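Local structure of N-acetylneuraminate lyase (5ZJM) at residues I20-L25 with K58-E63. The protein is a bacterial N-acetylneuraminate lyase, a TIM-barrel enzyme of the dihydrodipicolinate synthetase family. Sequence-based numbering, arbitrary orientation.
With EDO (1,2-ethanediol), chain F.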
loop_
_atom_site.group_PDB
_atom_site.type_symbol
_atom_site.label_atom_id
_atom_site.label_comp_id
_atom_site.label_asym_id
_atom_site.label_seq_id
_atom_site.Cartn_x
_atom_site.Cartn_y
_atom_site.Cartn_z
ATOM N N ILE B 20 24.482 -10.250 26.628
ATOM C CA ILE B 20 24.260 -8.850 26.958
ATOM C C ILE B 20 25.403 -8.338 27.836
ATOM O O ILE B 20 25.908 -9.040 28.728
ATOM C CB ILE B 20 22.878 -8.654 27.614
ATOM C CG1 ILE B 20 22.586 -9.707 28.678
ATOM C CG2 ILE B 20 21.762 -8.585 26.582
ATOM C CD1 ILE B 20 21.274 -9.466 29.373
ATOM N N ASN B 21 25.843 -7.112 27.540
ATOM C CA ASN B 21 26.919 -6.409 28.243
ATOM C C ASN B 21 26.276 -5.700 29.431
ATOM O O ASN B 21 25.754 -4.590 29.317
ATOM C CB ASN B 21 27.631 -5.435 27.307
ATOM C CG ASN B 21 28.805 -4.723 27.972
ATOM O OD1 ASN B 21 29.146 -4.979 29.128
ATOM N ND2 ASN B 21 29.421 -3.804 27.234
ATOM N N GLU B 22 26.301 -6.369 30.590
ATOM C CA GLU B 22 25.597 -5.858 31.766
ATOM C C GLU B 22 26.132 -4.500 32.202
ATOM O O GLU B 22 25.353 -3.598 32.535
ATOM C CB GLU B 22 25.685 -6.860 32.918
ATOM C CG GLU B 22 25.073 -8.215 32.601
ATOM C CD GLU B 22 24.649 -8.992 33.840
ATOM O OE1 GLU B 22 24.996 -8.577 34.969
ATOM O OE2 GLU B 22 23.955 -10.021 33.675
ATOM N N LYS B 23 27.454 -4.328 32.210
ATOM C CA LYS B 23 28.002 -3.054 32.665
ATOM C C LYS B 23 27.802 -1.955 31.625
ATOM O O LYS B 23 27.646 -0.785 31.985
ATOM C CB LYS B 23 29.481 -3.203 33.012
ATOM C CG LYS B 23 29.743 -3.898 34.350
ATOM C CD LYS B 23 30.218 -2.922 35.436
ATOM C CE LYS B 23 29.083 -2.013 35.908
ATOM N NZ LYS B 23 29.246 -1.530 37.312
ATOM N N GLY B 24 27.794 -2.303 30.337
ATOM C CA GLY B 24 27.394 -1.329 29.334
ATOM C C GLY B 24 25.948 -0.914 29.503
ATOM O O GLY B 24 25.593 0.247 29.294
ATOM N N LEU B 25 25.095 -1.860 29.902
ATOM C CA LEU B 25 23.691 -1.554 30.144
ATOM C C LEU B 25 23.530 -0.570 31.301
ATOM O O LEU B 25 22.762 0.396 31.204
ATOM C CB LEU B 25 22.937 -2.853 30.436
ATOM C CG LEU B 25 21.450 -3.040 30.125
ATOM C CD1 LEU B 25 21.018 -4.424 30.579
ATOM C CD2 LEU B 25 20.597 -1.992 30.786
ATOM N N LYS B 58 15.724 -11.352 28.625
ATOM C CA LYS B 58 14.781 -10.267 28.869
ATOM C C LYS B 58 14.555 -10.058 30.358
ATOM O O LYS B 58 14.370 -8.923 30.808
ATOM C CB LYS B 58 13.445 -10.559 28.182
ATOM C CG LYS B 58 13.283 -9.985 26.781
ATOM C CD LYS B 58 12.110 -10.654 26.089
ATOM C CE LYS B 58 12.113 -10.426 24.590
ATOM N NZ LYS B 58 11.184 -11.362 23.899
ATOM N N LYS B 59 14.584 -11.139 31.142
ATOM C CA LYS B 59 14.387 -10.999 32.579
ATOM C C LYS B 59 15.589 -10.335 33.236
ATOM O O LYS B 59 15.428 -9.526 34.158
ATOM C CB LYS B 59 14.127 -12.369 33.204
ATOM C CG LYS B 59 12.842 -13.029 32.728
ATOM C CD LYS B 59 12.247 -13.942 33.786
ATOM C CE LYS B 59 11.062 -14.724 33.236
ATOM N NZ LYS B 59 11.408 -16.142 32.936
ATOM N N ARG B 60 16.796 -10.625 32.747
ATOM C CA ARG B 60 17.979 -9.996 33.316
ATOM C C ARG B 60 18.045 -8.517 32.965
ATOM O O ARG B 60 18.503 -7.709 33.783
ATOM C CB ARG B 60 19.242 -10.718 32.848
ATOM C CG ARG B 60 20.531 -10.147 33.419
ATOM C CD ARG B 60 20.775 -10.615 34.851
ATOM N NE ARG B 60 21.363 -9.561 35.676
ATOM C CZ ARG B 60 21.208 -9.464 36.994
ATOM N NH1 ARG B 60 20.493 -10.371 37.646
ATOM N NH2 ARG B 60 21.776 -8.468 37.660
ATOM N N VAL B 61 17.577 -8.138 31.772
ATOM C CA VAL B 61 17.559 -6.725 31.408
ATOM C C VAL B 61 16.586 -5.957 32.296
ATOM O O VAL B 61 16.900 -4.862 32.780
ATOM C CB VAL B 61 17.216 -6.556 29.915
ATOM C CG1 VAL B 61 16.977 -5.084 29.581
ATOM C CG2 VAL B 61 18.319 -7.124 29.049
ATOM N N PHE B 62 15.398 -6.521 32.535
ATOM C CA PHE B 62 14.415 -5.851 33.385
ATOM C C PHE B 62 14.933 -5.686 34.808
ATOM O O PHE B 62 14.664 -4.673 35.464
ATOM C CB PHE B 62 13.101 -6.631 33.389
ATOM C CG PHE B 62 12.295 -6.473 32.132
ATOM C CD1 PHE B 62 12.029 -5.216 31.617
ATOM C CD2 PHE B 62 11.785 -7.582 31.473
ATOM C CE1 PHE B 62 11.279 -5.071 30.459
ATOM C CE2 PHE B 62 11.039 -7.444 30.320
ATOM C CZ PHE B 62 10.784 -6.187 29.811
ATOM N N GLU B 63 15.673 -6.677 35.307
ATOM C CA GLU B 63 16.178 -6.606 36.672
ATOM C C GLU B 63 17.341 -5.628 36.784
ATOM O O GLU B 63 17.411 -4.853 37.745
ATOM C CB GLU B 63 16.590 -8.002 37.137
ATOM C CG GLU B 63 17.464 -8.029 38.372
ATOM C CD GLU B 63 17.751 -9.443 38.832
ATOM O OE1 GLU B 63 17.778 -10.350 37.973
ATOM O OE2 GLU B 63 17.952 -9.646 40.049
HETATM C C1 EDO F . 30.318 -7.462 30.676
HETATM O O1 EDO F . 29.552 -6.859 31.726
HETATM C C2 EDO F . 29.971 -8.943 30.612
HETATM O O2 EDO F . 28.547 -9.089 30.604
#
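Glu-22 and Arg-60 form the salt bridge of this contact, with Glu-22 OE2 3.3 Å from Arg-60 NE. No hydrogen bond accompanies it. The two side chains cross at about a right angle, yet carboxylate and guanidinium planes lie only 11° apart. OE2 also rests against the arginine's aliphatic part, 3.4 Å from Arg-60 CG. Bends at chi2 and chi3 turn the guanidinium forward along its own helix, toward the C-terminal end, where Arg-60 NH1 pairs with Glu-63 OE1 at 2.7 Å. Arg-60 thus links two carboxylates in one ionic network, which probably steadies its charge.

The apolar contact centres on Val-61 CG2. Ile-20 CD1 approaches it to 3.8 Å and Leu-25 CD1 to 4.1 Å. CG1 of Ile-20 sits between the backbone N and the carbonyl carbon (chi1 45°), and its extended end carries CD1 to the valine.

Asn-21 is the N-cap of helix 22-35. Its OD1 accepts a weak hydrogen bond from Gly-24 N at 3.2 Å. A 1,2-ethanediol, probably from the crystallisation liquor, makes weak hydrogen bonds with Ile-20 O and Lys-23 N.

The contact joins the start of helix 22-35 to helix 55-69, successive helices around the barrel. Val-12 touches both Ile-20 and Val-61, Ile-64 packs on Leu-25, and Val-61 also meets Val-43 of strand 40-43, the barrel strand between the two helices in sequence.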